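Local coordinates for protein L-threonine 3-dehydrogenase (Clostridioides difficile, PDB 7OL1) that probably catalyses the NAD-dependent oxidation of the hydroxyl-bearing carbon of L-threonine, at residues 232-237 with 262-267; 258-263 with 307-312. All coordinates share one frame; numbering follows the deposited sequence.

Contact 1 (232-237 with 262-267); sequences DMMYMP and ITAMSF
Asp232 and Thr263 meet through their polar ends, the two side chains crossing at about a right angle. The hydroxyl OG1 of Thr263 is directed to OD2 of Asp232 at a modelled 2.4 Å, shorter than a normal hydrogen bond, so the length itself is doubtful. OG1 is turned anti to its own backbone N (chi1 -169°), which carries it to the carboxylate. The same OD2 also accepts from the backbone N of Leu304, so a second loop is tied to this acid. Between the backbones, Met233 N donates to Met265 O at 3.0 Å. The carbonyl of Met233 answers less firmly, with weak bonds from Met265 N (3.4 Å) and Ala264 N (3.5 Å). Strand 265-266 thus runs antiparallel beside 232-235, which itself pairs in parallel with 184-194 in the Rossmann-type sheet; Met233 and Met265 form the hydrogen-bonded pair, Asp232 and Ser266 the non-hydrogen-bonded one. Ser266 OG is satisfied by Asn302 O. The Met233 chain crosses the Phe267 side chain at about a right angle, CG obliquely 3.5 Å from CZ, and its SD makes an oblique Met-aromatic contact. Met234 CG lies near Ala264 CB, while a bend at chi3 carries CE to 3.4 Å from Ile262 CD1.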
ATOM      1  N   ASP A 232      -2.083 -16.871 -15.191  1.00 76.33           N
ATOM      2  CA  ASP A 232      -0.808 -16.583 -15.893  1.00 71.59           C
ATOM      3  C   ASP A 232       0.295 -17.485 -15.332  1.00 68.96           C
ATOM      4  O   ASP A 232       0.308 -17.745 -14.097  1.00 70.60           O
ATOM      5  CB  ASP A 232      -0.345 -15.145 -15.770  1.00 72.69           C
ATOM      6  CG  ASP A 232      -1.243 -14.176 -16.489  1.00 77.72           C
ATOM      7  OD1 ASP A 232      -2.296 -13.815 -15.886  1.00 88.86           O
ATOM      8  OD2 ASP A 232      -0.867 -13.780 -17.617  1.00 67.25           O
ATOM      9  N   MET A 233       1.193 -17.890 -16.227  1.00 58.72           N
ATOM     10  CA  MET A 233       2.406 -18.668 -15.947  1.00 60.59           C
ATOM     11  C   MET A 233       3.532 -18.153 -16.838  1.00 66.58           C
ATOM     12  O   MET A 233       3.249 -17.479 -17.860  1.00 60.49           O
ATOM     13  CB  MET A 233       2.209 -20.148 -16.245  1.00 60.88           C
ATOM     14  CG  MET A 233       1.110 -20.756 -15.457  1.00 64.68           C
ATOM     15  SD  MET A 233       1.624 -21.126 -13.822  1.00 73.69           S
ATOM     16  CE  MET A 233       0.135 -21.926 -13.230  1.00 81.03           C
ATOM     17  N   MET A 234       4.759 -18.484 -16.434  1.00 64.08           N
ATOM     18  CA  MET A 234       6.000 -18.166 -17.166  1.00 65.11           C
ATOM     19  C   MET A 234       7.059 -19.226 -16.794  1.00 67.53           C
ATOM     20  O   MET A 234       7.066 -19.704 -15.637  1.00 67.49           O
ATOM     21  CB  MET A 234       6.427 -16.736 -16.815  1.00 62.87           C
ATOM     22  CG  MET A 234       7.567 -16.235 -17.675  1.00 70.16           C
ATOM     23  SD  MET A 234       8.038 -14.489 -17.472  1.00 69.97           S
ATOM     24  CE  MET A 234       6.428 -13.716 -17.380  1.00 74.26           C
ATOM     25  N   TYR A 235       7.855 -19.673 -17.765  1.00 63.80           N
ATOM     26  CA  TYR A 235       8.950 -20.649 -17.534  1.00 65.26           C
ATOM     27  C   TYR A 235      10.156 -19.897 -16.985  1.00 67.26           C
ATOM     28  O   TYR A 235      10.542 -18.835 -17.576  1.00 62.51           O
ATOM     29  CB  TYR A 235       9.372 -21.332 -18.839  1.00 75.72           C
ATOM     30  CG  TYR A 235      10.116 -22.645 -18.730  1.00 66.77           C
ATOM     31  CD1 TYR A 235       9.885 -23.521 -17.684  1.00 71.40           C
ATOM     32  CD2 TYR A 235      11.014 -23.040 -19.713  1.00 66.32           C
ATOM     33  CE1 TYR A 235      10.518 -24.747 -17.612  1.00 70.44           C
ATOM     34  CE2 TYR A 235      11.663 -24.260 -19.652  1.00 69.68           C
ATOM     35  CZ  TYR A 235      11.405 -25.124 -18.601  1.00 67.65           C
ATOM     36  OH  TYR A 235      12.003 -26.345 -18.515  1.00 73.12           O
ATOM     37  N   MET A 236      10.801 -20.471 -15.968  1.00 58.69           N
ATOM     38  CA  MET A 236      11.808 -19.728 -15.177  1.00 60.59           C
ATOM     39  C   MET A 236      12.786 -18.973 -16.085  1.00 57.63           C
ATOM     40  O   MET A 236      13.046 -17.799 -15.831  1.00 55.96           O
ATOM     41  CB  MET A 236      12.551 -20.639 -14.210  1.00 61.99           C
ATOM     42  CG  MET A 236      13.524 -19.864 -13.355  1.00 67.83           C
ATOM     43  SD  MET A 236      12.759 -18.530 -12.387  1.00 70.42           S
ATOM     44  CE  MET A 236      11.819 -19.493 -11.206  1.00 60.11           C
ATOM     45  N   PRO A 237      13.348 -19.564 -17.168  1.00 55.82           N
ATOM     46  CA  PRO A 237      14.312 -18.849 -18.004  1.00 55.89           C
ATOM     47  C   PRO A 237      13.757 -17.539 -18.569  1.00 62.70           C
ATOM     48  O   PRO A 237      14.523 -16.577 -18.579  1.00 63.50           O
ATOM     49  CB  PRO A 237      14.698 -19.796 -19.152  1.00 52.11           C
ATOM     50  CG  PRO A 237      13.789 -21.003 -18.985  1.00 56.58           C
ATOM     51  CD  PRO A 237      13.200 -20.963 -17.588  1.00 55.31           C
ATOM     52  N   ILE A 262       3.940  -8.879 -16.495  1.00 46.01           N
ATOM     53  CA  ILE A 262       4.569  -9.695 -17.555  1.00 48.99           C
ATOM     54  C   ILE A 262       3.860 -11.028 -17.534  1.00 51.50           C
ATOM     55  O   ILE A 262       3.277 -11.377 -16.506  1.00 54.56           O
ATOM     56  CB  ILE A 262       6.085  -9.847 -17.374  1.00 51.45           C
ATOM     57  CG1 ILE A 262       6.444 -10.500 -16.045  1.00 60.88           C
ATOM     58  CG2 ILE A 262       6.801  -8.530 -17.529  1.00 55.06           C
ATOM     59  CD1 ILE A 262       7.904 -10.948 -15.990  1.00 63.05           C
ATOM     60  N   THR A 263       3.871 -11.706 -18.667  1.00 58.71           N
ATOM     61  CA  THR A 263       3.280 -13.055 -18.803  1.00 61.65           C
ATOM     62  C   THR A 263       3.717 -13.629 -20.146  1.00 65.94           C
ATOM     63  O   THR A 263       4.208 -12.839 -21.015  1.00 62.98           O
ATOM     64  CB  THR A 263       1.764 -13.011 -18.637  1.00 61.21           C
ATOM     65  OG1 THR A 263       1.328 -14.366 -18.516  1.00 66.10           O
ATOM     66  CG2 THR A 263       1.116 -12.291 -19.795  1.00 61.48           C
ATOM     67  N   ALA A 264       3.622 -14.955 -20.242  1.00 64.80           N
ATOM     68  CA  ALA A 264       4.022 -15.765 -21.411  1.00 71.94           C
ATOM     69  C   ALA A 264       2.851 -16.633 -21.869  1.00 70.12           C
ATOM     70  O   ALA A 264       2.871 -17.049 -23.032  1.00 72.40           O
ATOM     71  CB  ALA A 264       5.198 -16.629 -21.031  1.00 78.75           C
ATOM     72  N   MET A 265       1.898 -16.904 -20.970  1.00 69.34           N
ATOM     73  CA  MET A 265       0.812 -17.891 -21.181  1.00 74.93           C
ATOM     74  C   MET A 265      -0.216 -17.789 -20.038  1.00 72.25           C
ATOM     75  O   MET A 265       0.151 -17.283 -18.978  1.00 75.91           O
ATOM     76  CB  MET A 265       1.367 -19.324 -21.342  1.00 75.91           C
ATOM     77  CG  MET A 265       2.306 -19.844 -20.251  1.00 87.90           C
ATOM     78  SD  MET A 265       3.360 -21.323 -20.686  1.00 83.95           S
ATOM     79  CE  MET A 265       4.620 -20.553 -21.692  1.00 80.86           C
ATOM     80  N   SER A 266      -1.483 -18.111 -20.335  1.00 69.12           N
ATOM     81  CA  SER A 266      -2.563 -18.526 -19.401  1.00 68.91           C
ATOM     82  C   SER A 266      -2.973 -19.955 -19.752  1.00 74.01           C
ATOM     83  O   SER A 266      -2.992 -20.273 -20.945  1.00 69.92           O
ATOM     84  CB  SER A 266      -3.780 -17.640 -19.471  1.00 67.09           C
ATOM     85  OG  SER A 266      -3.410 -16.275 -19.532  1.00 82.53           O
ATOM     86  N   PHE A 267      -3.328 -20.776 -18.766  1.00 73.76           N
ATOM     87  CA  PHE A 267      -3.836 -22.136 -19.030  1.00 75.57           C
ATOM     88  C   PHE A 267      -4.462 -22.785 -17.788  1.00 92.06           C
ATOM     89  O   PHE A 267      -4.088 -22.560 -16.591  1.00 93.64           O
ATOM     90  CB  PHE A 267      -2.748 -22.984 -19.689  1.00 80.58           C
ATOM     91  CG  PHE A 267      -1.436 -23.118 -18.958  1.00 82.59           C
ATOM     92  CD1 PHE A 267      -1.359 -23.842 -17.774  1.00 82.21           C
ATOM     93  CD2 PHE A 267      -0.266 -22.599 -19.503  1.00 81.41           C
ATOM     94  CE1 PHE A 267      -0.150 -23.996 -17.117  1.00 82.08           C
ATOM     95  CE2 PHE A 267       0.945 -22.773 -18.854  1.00 80.08           C
ATOM     96  CZ  PHE A 267       0.999 -23.472 -17.666  1.00 88.61           C
TER

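Contact 2 (258-263 with 307-312); sequences NAFNIT and SSAVKE
A short strand of the Rossmann-type sheet, 260-261, is covered here by the helix 307-313, and the packing turns on one aromatic ring. Phe260 points toward the helix and reaches it with the CD1, CE1 and CZ side of its ring. With chi1 at -78°, CG stands anti to the carbonyl carbon, and the ring extends from the strand to the first turn of the helix. CD1 comes to 3.6 Å from CA of Ala309, an oblique approach to the helix backbone, while CE1 lies 4.0 Å from the carbonyl O of Ser308. At the far end the carboxylate of Glu312 meets the ring edge near its plane, OE1 being 3.4 Å from CZ, a position against the C-H rim that is probably mildly attractive. The planes of ring and carboxylate stand 69° apart. The acid's oxygens are held by other partners: OE1 accepts from Ile255 N, and OE2 is hydrogen-bonded to His256 ND1. The methyl of Ala309 rests against the strand, its CB 3.5 Å from Asn261 O and 4.1 Å from CG2 of Ile262. Trp313 meets Phe260 edge-to-face, Leu246 of helix 236-248 also touches this ring, and the strand itself is hydrogen-bonded in parallel to 184-194 through Gly187 and Arg189.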
ATOM      1  N   ASN A 258       7.362   0.431 -10.916  1.00 50.35           N
ATOM      2  CA  ASN A 258       7.114  -0.627  -9.902  1.00 50.60           C
ATOM      3  C   ASN A 258       5.622  -0.890  -9.851  1.00 47.09           C
ATOM      4  O   ASN A 258       4.900  -0.068  -9.290  1.00 46.50           O
ATOM      5  CB  ASN A 258       7.692  -0.237  -8.527  1.00 56.78           C
ATOM      6  CG  ASN A 258       9.202  -0.057  -8.517  1.00 57.22           C
ATOM      7  OD1 ASN A 258       9.939  -1.051  -8.413  1.00 62.99           O
ATOM      8  ND2 ASN A 258       9.661   1.192  -8.606  1.00 47.07           N
ATOM      9  N   ALA A 259       5.145  -1.987 -10.450  1.00 49.13           N
ATOM     10  CA  ALA A 259       5.910  -2.942 -11.235  1.00 55.53           C
ATOM     11  C   ALA A 259       5.116  -3.375 -12.476  1.00 54.40           C
ATOM     12  O   ALA A 259       3.867  -3.390 -12.437  1.00 49.24           O
ATOM     13  CB  ALA A 259       6.202  -4.171 -10.403  1.00 59.17           C
ATOM     14  N   PHE A 260       5.828  -3.868 -13.482  1.00 51.90           N
ATOM     15  CA  PHE A 260       5.296  -4.136 -14.837  1.00 47.24           C
ATOM     16  C   PHE A 260       4.643  -5.500 -14.840  1.00 44.40           C
ATOM     17  O   PHE A 260       5.336  -6.424 -14.456  1.00 56.09           O
ATOM     18  CB  PHE A 260       6.416  -4.162 -15.873  1.00 45.40           C
ATOM     19  CG  PHE A 260       6.935  -2.818 -16.300  1.00 46.45           C
ATOM     20  CD1 PHE A 260       6.347  -2.145 -17.349  1.00 52.89           C
ATOM     21  CD2 PHE A 260       8.064  -2.264 -15.733  1.00 48.61           C
ATOM     22  CE1 PHE A 260       6.841  -0.922 -17.788  1.00 59.71           C
ATOM     23  CE2 PHE A 260       8.551  -1.036 -16.163  1.00 56.68           C
ATOM     24  CZ  PHE A 260       7.931  -0.355 -17.179  1.00 59.29           C
ATOM     25  N   ASN A 261       3.394  -5.609 -15.295  1.00 47.67           N
ATOM     26  CA  ASN A 261       2.789  -6.908 -15.667  1.00 48.60           C
ATOM     27  C   ASN A 261       3.689  -7.595 -16.690  1.00 50.12           C
ATOM     28  O   ASN A 261       4.131  -6.925 -17.673  1.00 52.19           O
ATOM     29  CB  ASN A 261       1.452  -6.781 -16.367  1.00 59.58           C
ATOM     30  CG  ASN A 261       0.347  -6.262 -15.498  1.00 65.96           C
ATOM     31  OD1 ASN A 261       0.455  -6.279 -14.276  1.00 60.72           O
ATOM     32  ND2 ASN A 261      -0.715  -5.821 -16.153  1.00 71.99           N
ATOM     33  N   ILE A 262       3.940  -8.879 -16.495  1.00 46.01           N
ATOM     34  CA  ILE A 262       4.569  -9.695 -17.555  1.00 48.99           C
ATOM     35  C   ILE A 262       3.860 -11.028 -17.534  1.00 51.50           C
ATOM     36  O   ILE A 262       3.277 -11.377 -16.506  1.00 54.56           O
ATOM     37  CB  ILE A 262       6.085  -9.847 -17.374  1.00 51.45           C
ATOM     38  CG1 ILE A 262       6.444 -10.500 -16.045  1.00 60.88           C
ATOM     39  CG2 ILE A 262       6.801  -8.530 -17.529  1.00 55.06           C
ATOM     40  CD1 ILE A 262       7.904 -10.948 -15.990  1.00 63.05           C
ATOM     41  N   THR A 263       3.871 -11.706 -18.667  1.00 58.71           N
ATOM     42  CA  THR A 263       3.280 -13.055 -18.803  1.00 61.65           C
ATOM     43  C   THR A 263       3.717 -13.629 -20.146  1.00 65.94           C
ATOM     44  O   THR A 263       4.208 -12.839 -21.015  1.00 62.98           O
ATOM     45  CB  THR A 263       1.764 -13.011 -18.637  1.00 61.21           C
ATOM     46  OG1 THR A 263       1.328 -14.366 -18.516  1.00 66.10           O
ATOM     47  CG2 THR A 263       1.116 -12.291 -19.795  1.00 61.48           C
ATOM     48  N   SER A 307       1.505  -5.147 -22.286  1.00 60.53           N
ATOM     49  CA  SER A 307       1.780  -4.109 -23.323  1.00 62.80           C
ATOM     50  C   SER A 307       2.771  -3.076 -22.780  1.00 57.50           C
ATOM     51  O   SER A 307       3.795  -2.832 -23.455  1.00 61.55           O
ATOM     52  CB  SER A 307       0.536  -3.407 -23.832  1.00 69.30           C
ATOM     53  OG  SER A 307      -0.390  -4.323 -24.373  1.00 60.26           O
ATOM     54  N   SER A 308       2.498  -2.463 -21.622  1.00 56.21           N
ATOM     55  CA  SER A 308       3.390  -1.382 -21.118  1.00 58.67           C
ATOM     56  C   SER A 308       4.820  -1.937 -21.117  1.00 61.10           C
ATOM     57  O   SER A 308       5.739  -1.223 -21.614  1.00 49.90           O
ATOM     58  CB  SER A 308       2.983  -0.862 -19.777  1.00 56.74           C
ATOM     59  OG  SER A 308       1.600  -0.563 -19.739  1.00 63.94           O
ATOM     60  N   ALA A 309       4.977  -3.191 -20.652  1.00 58.19           N
ATOM     61  CA  ALA A 309       6.281  -3.877 -20.539  1.00 58.40           C
ATOM     62  C   ALA A 309       6.892  -3.919 -21.930  1.00 60.98           C
ATOM     63  O   ALA A 309       8.044  -3.407 -22.091  1.00 56.52           O
ATOM     64  CB  ALA A 309       6.139  -5.261 -19.958  1.00 63.40           C
ATOM     65  N   VAL A 310       6.114  -4.434 -22.896  1.00 62.50           N
ATOM     66  CA  VAL A 310       6.552  -4.528 -24.322  1.00 58.03           C
ATOM     67  C   VAL A 310       6.860  -3.131 -24.851  1.00 52.19           C
ATOM     68  O   VAL A 310       7.936  -2.938 -25.422  1.00 51.21           O
ATOM     69  CB  VAL A 310       5.561  -5.220 -25.263  1.00 62.51           C
ATOM     70  CG1 VAL A 310       6.206  -5.325 -26.637  1.00 70.01           C
ATOM     71  CG2 VAL A 310       5.101  -6.596 -24.769  1.00 60.69           C
ATOM     72  N   LYS A 311       6.000  -2.156 -24.616  1.00 54.12           N
ATOM     73  CA  LYS A 311       6.241  -0.816 -25.215  1.00 60.66           C
ATOM     74  C   LYS A 311       7.484  -0.177 -24.587  1.00 54.59           C
ATOM     75  O   LYS A 311       8.202   0.480 -25.320  1.00 60.17           O
ATOM     76  CB  LYS A 311       4.987   0.071 -25.156  1.00 69.11           C
ATOM     77  CG  LYS A 311       3.842  -0.371 -26.068  1.00 68.26           C
ATOM     78  CD  LYS A 311       2.629   0.549 -26.044  1.00 71.91           C
ATOM     79  CE  LYS A 311       1.332  -0.233 -26.106  1.00 82.04           C
ATOM     80  NZ  LYS A 311       0.176   0.539 -25.588  1.00 86.85           N
ATOM     81  N   GLU A 312       7.754  -0.354 -23.289  1.00 66.74           N
ATOM     82  CA  GLU A 312       8.660   0.570 -22.543  1.00 57.32           C
ATOM     83  C   GLU A 312      10.097   0.024 -22.461  1.00 55.24           C
ATOM     84  O   GLU A 312      11.034   0.832 -22.302  1.00 59.89           O
ATOM     85  CB  GLU A 312       8.050   0.854 -21.176  1.00 64.57           C
ATOM     86  CG  GLU A 312       6.718   1.577 -21.238  1.00 65.41           C
ATOM     87  CD  GLU A 312       6.099   1.876 -19.882  1.00 68.85           C
ATOM     88  OE1 GLU A 312       6.843   2.358 -18.981  1.00 67.25           O
ATOM     89  OE2 GLU A 312       4.882   1.634 -19.734  1.00 66.63           O
TER

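Overall arrangement
Contacts 1 and 2 illustrate how one connected run of chain can serve two interfaces in succession. Their centres lie about 13 Å apart, and they share Ile262 and Thr263, where the segment 258-263 of contact 2 runs into the segment 262-267 of contact 1. Along the chain, strand 232-235 comes first, then helix 236-248, strand 260-261, strand 265-266 and finally helix 307-313. Both contacts reach the same mixed sheet, in which strands 232-235 and 260-261 each pair in parallel with 184-194. Contact 1 adds an antiparallel strand to that sheet, whereas contact 2 packs a later helix against it, tying the more C-terminal chain to the Rossmann-type core.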